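Local atomic coordinates of C alpha-dehydrogenase (Sphingobium sp. SYK-6, PDB entry 4YAG), a protein that binds NADH as a short-chain dehydrogenase/reductase and, as a C alpha-dehydrogenase of lignin beta-aryl ether cleavage, probably oxidises an alcohol with NAD(+). Residues Ile195-Ser198 with Gly199-Arg202; Trp108-Gly111 with Leu112-Leu116; Ser97-Phe100 with Lys101-Thr104; Gly211-Glu214 with Thr215-Leu219. One frame throughout, in Å; residues are numbered along the deposited sequence.

The four contacts are local turns and helix segments of a Rossmann-fold subunit. Contacts 1 and 2 both touch NADH and lie with centres about 13 Å apart; they meet where Tyr-110 packs against Arg-202. Arg-202 also joins contact 1 to contact 4 through a salt bridge, its NE lying 2.9 Å from OE2 of Glu-216. Contact 4 in turn rests on contact 3, with Ser-97 O 3.2 Å from Thr-215 CG2, and Trp-108 of contact 2 reaches Phe-100 of contact 3. Contacts 3 and 4 stand back from the cofactor: the side chain of Glu-216 is about 10 Å from NADH, and that of Phe-100 about 10 Å from that of Tyr-158, a residue of the NADH site.

Contact 1: residues Ile195-Ser198 with Gly199-Arg202; sequences IHES and GQNR. With NAI (1,4-dihydronicotinamide adenine dinucleotide), chain C.
Gln-200 lays its amide nitrogen beside the aliphatic part of Glu-197, with NE2 3.8 Å from Glu-197 CB and the amide and carboxylate planes turned 42° apart. A water accepts from this NE2 and donates a weak bond to Glu-197 OE2, bridging the two polar ends. The other carboxylate oxygen, OE1, is taken by Arg-38 in a salt bridge and by His-41 in a hydrogen bond. The backbone here leaves a short 3-10 turn and enters the weakly bonded helix 198-201, in the region after strand 181-187 that borders the cofactor in this Rossmann-type short-chain dehydrogenase. Ser-198 serves the turn: with chi1 at -78° its OG folds back beside its own backbone N, and both donate to Ile-195 O, OG at 2.7 Å and in the carbonyl plane. OG is also hydrogen-bonded to Asp-95 N. One turn on, Asn-201 N donates to Ser-198 O at 2.9 Å, from above the carbonyl plane. Two side chains reach NADH: Ile-195 puts CD1 3.6 Å from C2D of the nicotinamide ribose, whereas Asn-201 brings ND2 to 3.7 Å from C2B of the adenosine ribose while its OD1 is held by Arg-38.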
loop_
_atom_site.group_PDB
_atom_site.type_symbol
_atom_site.label_atom_id
_atom_site.label_comp_id
_atom_site.label_asym_id
_atom_site.label_seq_id
_atom_site.Cartn_x
_atom_site.Cartn_y
_atom_site.Cartn_z
ATOM N N ILE A 195 9.197 -19.468 -3.314
ATOM C CA ILE A 195 9.160 -18.045 -3.612
ATOM C C ILE A 195 10.505 -17.565 -4.168
ATOM O O ILE A 195 10.589 -16.511 -4.805
ATOM C CB ILE A 195 8.685 -17.212 -2.405
ATOM C CG1 ILE A 195 8.342 -15.799 -2.875
ATOM C CG2 ILE A 195 9.723 -17.213 -1.282
ATOM C CD1 ILE A 195 7.246 -15.143 -2.095
ATOM N N HIS A 196 11.548 -18.358 -3.968
ATOM C CA HIS A 196 12.840 -18.035 -4.552
ATOM C C HIS A 196 12.833 -18.151 -6.077
ATOM O O HIS A 196 13.785 -17.728 -6.737
ATOM C CB HIS A 196 13.934 -18.920 -3.967
ATOM C CG HIS A 196 13.714 -20.376 -4.193
ATOM N ND1 HIS A 196 12.845 -21.124 -3.429
ATOM C CD2 HIS A 196 14.262 -21.231 -5.089
ATOM C CE1 HIS A 196 12.856 -22.376 -3.854
ATOM N NE2 HIS A 196 13.706 -22.468 -4.860
ATOM N N GLU A 197 11.760 -18.703 -6.638
ATOM C CA GLU A 197 11.615 -18.763 -8.093
ATOM C C GLU A 197 10.881 -17.522 -8.617
ATOM O O GLU A 197 10.419 -17.516 -9.748
ATOM C CB GLU A 197 10.843 -20.029 -8.525
ATOM C CG GLU A 197 11.439 -21.336 -8.060
ATOM C CD GLU A 197 10.628 -22.567 -8.480
ATOM O OE1 GLU A 197 9.459 -22.422 -8.898
ATOM O OE2 GLU A 197 11.162 -23.683 -8.367
ATOM N N SER A 198 10.781 -16.466 -7.805
ATOM C CA SER A 198 10.040 -15.261 -8.185
ATOM C C SER A 198 10.432 -14.675 -9.537
ATOM O O SER A 198 9.582 -14.186 -10.278
ATOM C CB SER A 198 10.179 -14.184 -7.106
ATOM O OG SER A 198 9.331 -14.452 -6.005
ATOM N N GLY A 199 11.709 -14.729 -9.880
ATOM C CA GLY A 199 12.150 -14.236 -11.171
ATOM C C GLY A 199 11.430 -14.907 -12.331
ATOM O O GLY A 199 11.049 -14.245 -13.299
ATOM N N GLN A 200 11.251 -16.218 -12.236
ATOM C CA GLN A 200 10.498 -16.983 -13.238
ATOM C C GLN A 200 9.022 -16.593 -13.278
ATOM O O GLN A 200 8.332 -16.828 -14.275
ATOM C CB GLN A 200 10.501 -18.478 -12.912
ATOM C CG GLN A 200 11.758 -19.235 -13.101
ATOM C CD GLN A 200 11.470 -20.728 -12.998
ATOM O OE1 GLN A 200 10.789 -21.305 -13.854
ATOM N NE2 GLN A 200 11.930 -21.342 -11.925
ATOM N N ASN A 201 8.518 -16.069 -12.170
ATOM C CA ASN A 201 7.091 -15.827 -12.019
ATOM C C ASN A 201 6.704 -14.412 -12.423
ATOM O O ASN A 201 5.524 -14.121 -12.570
ATOM C CB ASN A 201 6.633 -16.077 -10.576
ATOM C CG ASN A 201 6.916 -17.494 -10.123
ATOM O OD1 ASN A 201 7.102 -18.380 -10.958
ATOM N ND2 ASN A 201 6.933 -17.724 -8.800
ATOM N N ARG A 202 7.696 -13.549 -12.605
ATOM C CA ARG A 202 7.431 -12.163 -12.991
ATOM C C ARG A 202 6.713 -12.139 -14.339
ATOM O O ARG A 202 7.212 -12.711 -15.309
ATOM C CB ARG A 202 8.750 -11.405 -13.124
ATOM C CG ARG A 202 8.599 -9.934 -13.494
ATOM C CD ARG A 202 9.950 -9.263 -13.757
ATOM N NE ARG A 202 10.693 -8.941 -12.539
ATOM C CZ ARG A 202 10.939 -7.710 -12.069
ATOM N NH1 ARG A 202 10.489 -6.617 -12.679
ATOM N NH2 ARG A 202 11.640 -7.575 -10.952
HETATM P PA NAI C . 5.528 -19.871 -3.714
HETATM O O1A NAI C . 6.276 -19.232 -4.851
HETATM O O2A NAI C . 5.944 -21.275 -3.321
HETATM O O5B NAI C . 3.983 -19.872 -4.011
HETATM C C5B NAI C . 3.405 -18.783 -4.669
HETATM C C4B NAI C . 2.714 -19.266 -5.881
HETATM O O4B NAI C . 2.040 -18.077 -6.406
HETATM C C3B NAI C . 3.558 -19.824 -6.939
HETATM O O3B NAI C . 3.103 -21.121 -7.376
HETATM C C2B NAI C . 3.531 -18.832 -7.996
HETATM O O2B NAI C . 3.698 -19.378 -9.312
HETATM C C1B NAI C . 2.261 -18.128 -7.820
HETATM N N9A NAI C . 2.243 -16.806 -8.388
HETATM C C8A NAI C . 3.232 -15.846 -8.355
HETATM N N7A NAI C . 2.850 -14.764 -9.049
HETATM C C5A NAI C . 1.591 -14.982 -9.545
HETATM C C6A NAI C . 0.680 -14.264 -10.322
HETATM N N6A NAI C . 1.039 -13.009 -10.833
HETATM N N1A NAI C . -0.525 -14.805 -10.634
HETATM C C2A NAI C . -0.850 -16.043 -10.194
HETATM N N3A NAI C . -0.012 -16.779 -9.448
HETATM C C4A NAI C . 1.202 -16.282 -9.119
HETATM O O3 NAI C . 5.783 -18.886 -2.498
HETATM P PN NAI C . 5.000 -18.696 -1.102
HETATM O O1N NAI C . 4.091 -19.872 -0.770
HETATM O O2N NAI C . 6.089 -18.454 -0.087
HETATM O O5D NAI C . 4.129 -17.369 -1.351
HETATM C C5D NAI C . 2.764 -17.266 -0.937
HETATM C C4D NAI C . 2.543 -15.964 -0.258
HETATM O O4D NAI C . 3.202 -16.015 1.061
HETATM C C3D NAI C . 3.102 -14.804 -0.958
HETATM O O3D NAI C . 2.122 -13.746 -0.973
HETATM C C2D NAI C . 4.277 -14.407 -0.185
HETATM O O2D NAI C . 4.547 -13.008 -0.335
HETATM C C1D NAI C . 3.918 -14.729 1.184
HETATM N N1N NAI C . 4.923 -14.915 2.163
HETATM C C2N NAI C . 5.802 -15.972 2.163
HETATM C C3N NAI C . 6.733 -16.090 3.182
HETATM C C7N NAI C . 7.696 -17.228 3.207
HETATM O O7N NAI C . 8.636 -17.281 4.029
HETATM N N7N NAI C . 7.446 -18.336 2.288
HETATM C C4N NAI C . 6.799 -15.171 4.216
HETATM C C5N NAI C . 5.872 -14.145 4.231
HETATM C C6N NAI C . 4.945 -14.029 3.228
HETATM O O HOH W 1 14.223 -15.859 -8.566
HETATM O O HOH W 2 11.890 -24.102 -11.439
#

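Contact 2: residues Trp108-Gly111 with Leu112-Leu116; sequences WDYG and LAINL. With NAI (1,4-dihydronicotinamide adenine dinucleotide), chain C.
Trp-108 and Leu-112, one turn apart, meet obliquely, the indole CE3 lying 4.0 Å from Leu-112 CD1. They belong to helix 105-133, the long helix that follows strand 87-90 in the Rossmann fold and here packs both on helix 156-177 and on the second subunit. Trp-108 touches Ile-157 of its own chain and Leu-168 of the second subunit, Leu-112 packs on Met-117 of that subunit, and Asp-109, next in sequence to Trp-108, forms a salt bridge through OD1 with Arg-68 of the second subunit.

A second i to i+4 pair runs along another side of the helix. Tyr-110 has CG anti to its backbone N (chi1 166°), and its ring slants across Ile-114, with CE1 3.8 Å from CG1. Ile-114 carries this contact on to the cofactor: CG1 touches the tyrosine, and CD1 beyond it comes within 3.4 Å of N6A on the adenine of NADH. Regular backbone bonds underlie both pairs, including Leu-112 N to Trp-108 O at 2.9 Å, and the helix takes a wider pi-type turn at 113-116.

Asn-115 lies against helix 156-177, touching Tyr-158 and Ala-161, and its ND2 donates to Ile-94 O. The same ND2 donates at 3.0 Å to a water that returns a weak bond to Gly-111 O.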
loop_
_atom_site.group_PDB
_atom_site.type_symbol
_atom_site.label_atom_id
_atom_site.label_comp_id
_atom_site.label_asym_id
_atom_site.label_seq_id
_atom_site.Cartn_x
_atom_site.Cartn_y
_atom_site.Cartn_z
ATOM N N TRP A 108 8.757 -1.411 -9.175
ATOM C CA TRP A 108 7.648 -0.926 -8.346
ATOM C C TRP A 108 6.304 -1.403 -8.880
ATOM O O TRP A 108 5.477 -1.915 -8.140
ATOM C CB TRP A 108 7.651 0.602 -8.296
ATOM C CG TRP A 108 8.517 1.140 -7.188
ATOM C CD1 TRP A 108 9.716 1.766 -7.310
ATOM C CD2 TRP A 108 8.235 1.070 -5.793
ATOM N NE1 TRP A 108 10.198 2.102 -6.062
ATOM C CE2 TRP A 108 9.301 1.681 -5.118
ATOM C CE3 TRP A 108 7.172 0.561 -5.050
ATOM C CZ2 TRP A 108 9.337 1.773 -3.727
ATOM C CZ3 TRP A 108 7.214 0.649 -3.688
ATOM C CH2 TRP A 108 8.283 1.253 -3.041
ATOM N N ASP A 109 6.107 -1.247 -10.178
ATOM C CA ASP A 109 4.844 -1.628 -10.780
ATOM C C ASP A 109 4.588 -3.123 -10.638
ATOM O O ASP A 109 3.483 -3.532 -10.330
ATOM C CB ASP A 109 4.799 -1.182 -12.231
ATOM C CG ASP A 109 4.674 0.333 -12.376
ATOM O OD1 ASP A 109 4.286 1.004 -11.393
ATOM O OD2 ASP A 109 4.936 0.840 -13.482
ATOM N N TYR A 110 5.619 -3.922 -10.861
ATOM C CA TYR A 110 5.528 -5.371 -10.664
ATOM C C TYR A 110 5.177 -5.733 -9.237
ATOM O O TYR A 110 4.237 -6.484 -8.965
ATOM C CB TYR A 110 6.880 -5.956 -11.008
ATOM C CG TYR A 110 7.167 -7.391 -10.593
ATOM C CD1 TYR A 110 6.258 -8.408 -10.812
ATOM C CD2 TYR A 110 8.391 -7.718 -10.031
ATOM C CE1 TYR A 110 6.559 -9.701 -10.459
ATOM C CE2 TYR A 110 8.701 -9.005 -9.692
ATOM C CZ TYR A 110 7.787 -9.995 -9.908
ATOM O OH TYR A 110 8.132 -11.291 -9.578
ATOM N N GLY A 111 5.935 -5.208 -8.286
ATOM C CA GLY A 111 5.717 -5.591 -6.916
ATOM C C GLY A 111 4.356 -5.176 -6.381
ATOM O O GLY A 111 3.723 -5.903 -5.591
ATOM N N LEU A 112 3.902 -3.991 -6.779
ATOM C CA LEU A 112 2.586 -3.539 -6.359
ATOM C C LEU A 112 1.468 -4.282 -7.075
ATOM O O LEU A 112 0.423 -4.592 -6.472
ATOM C CB LEU A 112 2.439 -2.025 -6.504
ATOM C CG LEU A 112 3.276 -1.195 -5.524
ATOM C CD1 LEU A 112 3.284 0.275 -5.958
ATOM C CD2 LEU A 112 2.787 -1.336 -4.100
ATOM N N ALA A 113 1.693 -4.607 -8.346
ATOM C CA ALA A 113 0.663 -5.304 -9.129
ATOM C C ALA A 113 0.377 -6.652 -8.526
ATOM O O ALA A 113 -0.770 -7.015 -8.387
ATOM C CB ALA A 113 1.055 -5.471 -10.585
ATOM N N ILE A 114 1.405 -7.428 -8.206
ATOM C CA ILE A 114 1.126 -8.785 -7.765
ATOM C C ILE A 114 0.701 -8.776 -6.304
ATOM O O ILE A 114 -0.321 -9.355 -5.930
ATOM C CB ILE A 114 2.332 -9.731 -7.958
ATOM C CG1 ILE A 114 2.909 -9.639 -9.375
ATOM C CG2 ILE A 114 1.932 -11.163 -7.591
ATOM C CD1 ILE A 114 1.901 -9.689 -10.493
ATOM N N ASN A 115 1.475 -8.102 -5.455
ATOM C CA ASN A 115 1.295 -8.262 -4.016
ATOM C C ASN A 115 0.190 -7.393 -3.399
ATOM O O ASN A 115 -0.303 -7.711 -2.321
ATOM C CB ASN A 115 2.619 -8.028 -3.271
ATOM C CG ASN A 115 3.649 -9.124 -3.520
ATOM O OD1 ASN A 115 3.338 -10.178 -4.074
ATOM N ND2 ASN A 115 4.891 -8.871 -3.127
ATOM N N LEU A 116 -0.217 -6.331 -4.087
ATOM C CA LEU A 116 -1.297 -5.492 -3.594
ATOM C C LEU A 116 -2.497 -5.546 -4.537
ATOM O O LEU A 116 -3.641 -5.794 -4.093
ATOM C CB LEU A 116 -0.819 -4.048 -3.387
ATOM C CG LEU A 116 -1.923 -3.075 -2.952
ATOM C CD1 LEU A 116 -2.671 -3.555 -1.722
ATOM C CD2 LEU A 116 -1.360 -1.660 -2.687
HETATM P PA NAI C . 5.528 -19.871 -3.714
HETATM O O1A NAI C . 6.276 -19.232 -4.851
HETATM O O2A NAI C . 5.944 -21.275 -3.321
HETATM O O5B NAI C . 3.983 -19.872 -4.011
HETATM C C5B NAI C . 3.405 -18.783 -4.669
HETATM C C4B NAI C . 2.714 -19.266 -5.881
HETATM O O4B NAI C . 2.040 -18.077 -6.406
HETATM C C3B NAI C . 3.558 -19.824 -6.939
HETATM O O3B NAI C . 3.103 -21.121 -7.376
HETATM C C2B NAI C . 3.531 -18.832 -7.996
HETATM O O2B NAI C . 3.698 -19.378 -9.312
HETATM C C1B NAI C . 2.261 -18.128 -7.820
HETATM N N9A NAI C . 2.243 -16.806 -8.388
HETATM C C8A NAI C . 3.232 -15.846 -8.355
HETATM N N7A NAI C . 2.850 -14.764 -9.049
HETATM C C5A NAI C . 1.591 -14.982 -9.545
HETATM C C6A NAI C . 0.680 -14.264 -10.322
HETATM N N6A NAI C . 1.039 -13.009 -10.833
HETATM N N1A NAI C . -0.525 -14.805 -10.634
HETATM C C2A NAI C . -0.850 -16.043 -10.194
HETATM N N3A NAI C . -0.012 -16.779 -9.448
HETATM C C4A NAI C . 1.202 -16.282 -9.119
HETATM O O3 NAI C . 5.783 -18.886 -2.498
HETATM P PN NAI C . 5.000 -18.696 -1.102
HETATM O O1N NAI C . 4.091 -19.872 -0.770
HETATM O O2N NAI C . 6.089 -18.454 -0.087
HETATM O O5D NAI C . 4.129 -17.369 -1.351
HETATM C C5D NAI C . 2.764 -17.266 -0.937
HETATM C C4D NAI C . 2.543 -15.964 -0.258
HETATM O O4D NAI C . 3.202 -16.015 1.061
HETATM C C3D NAI C . 3.102 -14.804 -0.958
HETATM O O3D NAI C . 2.122 -13.746 -0.973
HETATM C C2D NAI C . 4.277 -14.407 -0.185
HETATM O O2D NAI C . 4.547 -13.008 -0.335
HETATM C C1D NAI C . 3.918 -14.729 1.184
HETATM N N1N NAI C . 4.923 -14.915 2.163
HETATM C C2N NAI C . 5.802 -15.972 2.163
HETATM C C3N NAI C . 6.733 -16.090 3.182
HETATM C C7N NAI C . 7.696 -17.228 3.207
HETATM O O7N NAI C . 8.636 -17.281 4.029
HETATM N N7N NAI C . 7.446 -18.336 2.288
HETATM C C4N NAI C . 6.799 -15.171 4.216
HETATM C C5N NAI C . 5.872 -14.145 4.231
HETATM C C6N NAI C . 4.945 -14.029 3.228
HETATM O O HOH W 3 5.548 -5.955 -3.359
#

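Contact 3: residues Ser97-Phe100 with Lys101-Thr104; sequences SGPF and KDAT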
loop_
_atom_site.group_PDB
_atom_site.type_symbol
_atom_site.label_atom_id
_atom_site.label_comp_id
_atom_site.label_asym_id
_atom_site.label_seq_id
_atom_site.Cartn_x
_atom_site.Cartn_y
_atom_site.Cartn_z
ATOM N N SER A 97 12.457 -7.858 -4.136
ATOM C CA SER A 97 13.523 -7.213 -3.369
ATOM C C SER A 97 14.808 -7.074 -4.153
ATOM O O SER A 97 15.074 -7.815 -5.113
ATOM C CB SER A 97 13.780 -7.979 -2.074
ATOM O OG SER A 97 12.612 -7.982 -1.251
ATOM N N GLY A 98 15.630 -6.125 -3.720
ATOM C CA GLY A 98 16.927 -5.906 -4.323
ATOM C C GLY A 98 17.456 -4.565 -3.877
ATOM O O GLY A 98 16.753 -3.790 -3.203
ATOM N N PRO A 99 18.686 -4.258 -4.289
ATOM C CA PRO A 99 19.292 -2.988 -3.879
ATOM C C PRO A 99 18.397 -1.814 -4.284
ATOM O O PRO A 99 17.984 -1.701 -5.438
ATOM C CB PRO A 99 20.616 -2.985 -4.639
ATOM C CG PRO A 99 20.925 -4.429 -4.852
ATOM C CD PRO A 99 19.595 -5.062 -5.112
ATOM N N PHE A 100 18.084 -0.923 -3.343
ATOM C CA PHE A 100 17.015 0.041 -3.581
ATOM C C PHE A 100 17.335 0.963 -4.756
ATOM O O PHE A 100 16.460 1.321 -5.531
ATOM C CB PHE A 100 16.754 0.893 -2.335
ATOM C CG PHE A 100 15.621 1.869 -2.499
ATOM C CD1 PHE A 100 14.329 1.477 -2.304
ATOM C CD2 PHE A 100 15.854 3.176 -2.874
ATOM C CE1 PHE A 100 13.277 2.365 -2.464
ATOM C CE2 PHE A 100 14.818 4.063 -3.038
ATOM C CZ PHE A 100 13.530 3.664 -2.839
ATOM N N LYS A 101 18.596 1.351 -4.885
ATOM C CA LYS A 101 18.972 2.277 -5.948
ATOM C C LYS A 101 18.920 1.625 -7.329
ATOM O O LYS A 101 18.988 2.322 -8.349
ATOM C CB LYS A 101 20.349 2.861 -5.674
ATOM C CG LYS A 101 20.435 3.626 -4.361
ATOM C CD LYS A 101 21.765 4.332 -4.194
ATOM C CE LYS A 101 22.937 3.381 -4.135
ATOM N NZ LYS A 101 22.910 2.491 -2.928
ATOM N N ASP A 102 18.805 0.308 -7.364
ATOM C CA ASP A 102 18.746 -0.433 -8.633
ATOM C C ASP A 102 17.287 -0.579 -9.094
ATOM O O ASP A 102 17.022 -0.794 -10.273
ATOM C CB ASP A 102 19.337 -1.838 -8.496
ATOM C CG ASP A 102 20.854 -1.856 -8.406
ATOM O OD1 ASP A 102 21.483 -0.817 -8.655
ATOM O OD2 ASP A 102 21.402 -2.934 -8.093
ATOM N N ALA A 103 16.337 -0.500 -8.170
ATOM C CA ALA A 103 14.934 -0.710 -8.537
ATOM C C ALA A 103 14.446 0.397 -9.472
ATOM O O ALA A 103 14.744 1.576 -9.288
ATOM C CB ALA A 103 14.049 -0.778 -7.294
ATOM N N THR A 104 13.695 -0.006 -10.491
ATOM C CA THR A 104 13.124 0.927 -11.453
ATOM C C THR A 104 11.612 0.961 -11.310
ATOM O O THR A 104 11.032 0.216 -10.523
ATOM C CB THR A 104 13.448 0.486 -12.845
ATOM O OG1 THR A 104 12.790 -0.771 -13.078
ATOM C CG2 THR A 104 14.929 0.359 -13.036
HETATM O O HOH W 4 15.263 2.903 -7.199
#
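The chain from Pro-99 to Ala-103 makes two overlapping type I beta turns, in which Asp-102 N donates to Pro-99 O at 2.9 Å and Ala-103 N to Phe-100 O at 3.2 Å, both from above the carbonyl plane; Ala-103 N also makes a weak bond to Pro-99 O. Across the first turn Asp-102 and Pro-99 meet at an angle. The carboxylate oxygen OD2 rests against the pyrrolidine ring, 3.5 Å from CB and 3.6 Å from CG of Pro-99. A chi1 of -74° sets the carboxylate beside the backbone N of Asp-102, back along the turn towards the proline. Phe-100 instead extends its ring out of the turn, CG being anti to the backbone N (chi1 -178°). Over one face of that ring, toward its rim, a water donates to Phe-100 O at 2.6 Å and to Ala-103 O at 2.5 Å, bridging the two carbonyls. Lys-101 bends at chi3 and chi4 and forms a salt bridge through NZ with Glu-178 of the second subunit. The turns lie in the loop between strand 87-90 and helix 105-133, whose N-cap is Thr-104, while Phe-100 and Ala-103 pack on Ala-156 and Ile-157 of helix 156-177 and Pro-99 touches Leu-212 just before helix 213-219.

Contact 4: residues Gly211-Glu214 with Thr215-Leu219; sequences GLAE and TEQQL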
loop_
_atom_site.group_PDB
_atom_site.type_symbol
_atom_site.label_atom_id
_atom_site.label_comp_id
_atom_site.label_asym_id
_atom_site.label_seq_id
_atom_site.Cartn_x
_atom_site.Cartn_y
_atom_site.Cartn_z
ATOM N N GLY A 211 15.486 -3.428 -12.970
ATOM C CA GLY A 211 16.853 -3.294 -12.517
ATOM C C GLY A 211 17.337 -4.420 -11.621
ATOM O O GLY A 211 18.443 -4.348 -11.106
ATOM N N LEU A 212 16.522 -5.459 -11.451
ATOM C CA LEU A 212 16.767 -6.464 -10.416
ATOM C C LEU A 212 16.958 -7.883 -10.963
ATOM O O LEU A 212 16.868 -8.850 -10.216
ATOM C CB LEU A 212 15.601 -6.464 -9.419
ATOM C CG LEU A 212 15.431 -5.143 -8.677
ATOM C CD1 LEU A 212 14.217 -5.168 -7.774
ATOM C CD2 LEU A 212 16.693 -4.790 -7.888
ATOM N N ALA A 213 17.224 -8.027 -12.252
ATOM C CA ALA A 213 17.407 -9.361 -12.814
ATOM C C ALA A 213 18.529 -10.105 -12.094
ATOM O O ALA A 213 18.415 -11.301 -11.832
ATOM C CB ALA A 213 17.687 -9.284 -14.295
ATOM N N GLU A 214 19.612 -9.401 -11.773
ATOM C CA GLU A 214 20.748 -10.041 -11.120
ATOM C C GLU A 214 20.341 -10.552 -9.743
ATOM O O GLU A 214 20.717 -11.666 -9.343
ATOM C CB GLU A 214 21.942 -9.082 -11.017
ATOM C CG GLU A 214 23.160 -9.691 -10.339
ATOM C CD GLU A 214 24.361 -8.744 -10.300
ATOM O OE1 GLU A 214 24.309 -7.662 -10.935
ATOM O OE2 GLU A 214 25.360 -9.091 -9.626
ATOM N N THR A 215 19.550 -9.761 -9.030
ATOM C CA THR A 215 19.075 -10.161 -7.718
ATOM C C THR A 215 18.186 -11.395 -7.831
ATOM O O THR A 215 18.292 -12.318 -7.026
ATOM C CB THR A 215 18.332 -9.016 -7.017
ATOM O OG1 THR A 215 19.268 -7.951 -6.779
ATOM C CG2 THR A 215 17.768 -9.477 -5.699
ATOM N N GLU A 216 17.315 -11.409 -8.833
ATOM C CA GLU A 216 16.420 -12.550 -9.035
ATOM C C GLU A 216 17.193 -13.816 -9.359
ATOM O O GLU A 216 16.817 -14.923 -8.932
ATOM C CB GLU A 216 15.424 -12.246 -10.161
ATOM C CG GLU A 216 14.402 -11.194 -9.795
ATOM C CD GLU A 216 13.457 -10.857 -10.929
ATOM O OE1 GLU A 216 13.862 -10.993 -12.098
ATOM O OE2 GLU A 216 12.291 -10.478 -10.646
ATOM N N GLN A 217 18.269 -13.683 -10.123
ATOM C CA GLN A 217 19.064 -14.866 -10.467
ATOM C C GLN A 217 19.786 -15.409 -9.233
ATOM O O GLN A 217 19.936 -16.619 -9.088
ATOM C CB GLN A 217 20.039 -14.549 -11.585
ATOM C CG GLN A 217 19.353 -14.274 -12.907
ATOM C CD GLN A 217 20.261 -13.553 -13.883
ATOM O OE1 GLN A 217 21.482 -13.552 -13.721
ATOM N NE2 GLN A 217 19.668 -12.921 -14.895
ATOM N N GLN A 218 20.198 -14.531 -8.318
ATOM C CA GLN A 218 20.842 -15.000 -7.092
ATOM C C GLN A 218 19.783 -15.668 -6.220
ATOM O O GLN A 218 20.019 -16.738 -5.654
ATOM C CB GLN A 218 21.484 -13.849 -6.313
ATOM C CG GLN A 218 22.795 -13.339 -6.867
ATOM C CD GLN A 218 23.290 -12.096 -6.134
ATOM O OE1 GLN A 218 22.511 -11.383 -5.490
ATOM N NE2 GLN A 218 24.593 -11.830 -6.234
ATOM N N LEU A 219 18.607 -15.038 -6.140
ATOM C CA LEU A 219 17.519 -15.556 -5.313
ATOM C C LEU A 219 17.156 -16.981 -5.713
ATOM O O LEU A 219 16.871 -17.827 -4.866
ATOM C CB LEU A 219 16.286 -14.649 -5.408
ATOM C CG LEU A 219 15.026 -15.111 -4.671
ATOM C CD1 LEU A 219 15.208 -15.116 -3.166
ATOM C CD2 LEU A 219 13.873 -14.212 -5.048
HETATM O O HOH W 5 19.829 -6.485 -8.881
#
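Glu-216 and Leu-212 meet chiefly through the backbone, Glu-216 N donating to Leu-212 O at 2.9 Å and nearly along the C=O axis. Two further i to i+4 bonds continue the series in the short helix 213-219, from Gln-217 N to Ala-213 O at 2.9 Å and from Gln-218 N to Glu-214 O at 3.1 Å. Leu-212 occupies the N-cap position.

The van der Waals contacts are mostly between side chains and these same carbonyls. Glu-216 passes its CG 3.4 Å from Leu-212 O, and Gln-217 likewise runs its CG past Ala-213 O at 3.3 Å. With chi1 at -68°, CG of Gln-217 sits beside the backbone N, so the extended chain turns back along the preceding turn and its NE2 comes to 4.2 Å from Ala-213 CB. The methyl branch CD2 of Leu-212 approaches Thr-215 OG1 only loosely; Thr-215 also packs on Pro-99 in the loop before helix 105-133.

Among the polar groups, Thr-215 OG1 is hydrogen-bonded at 2.6 Å to a water that also donates a long, weak bond to Gly-211 O. The carboxylate of Glu-216 leaves the helix to form a salt bridge through OE2 with Arg-202 NE, Arg-202 making another with Asp-107, and the Glu-216 side chain packs on Tyr-110 of helix 105-133.

The chemistry is thus divided: main-chain bonds hold the helical turn itself, while an ionic side-chain link ties this surface helix to the end of the cofactor-bordering segment 199-202.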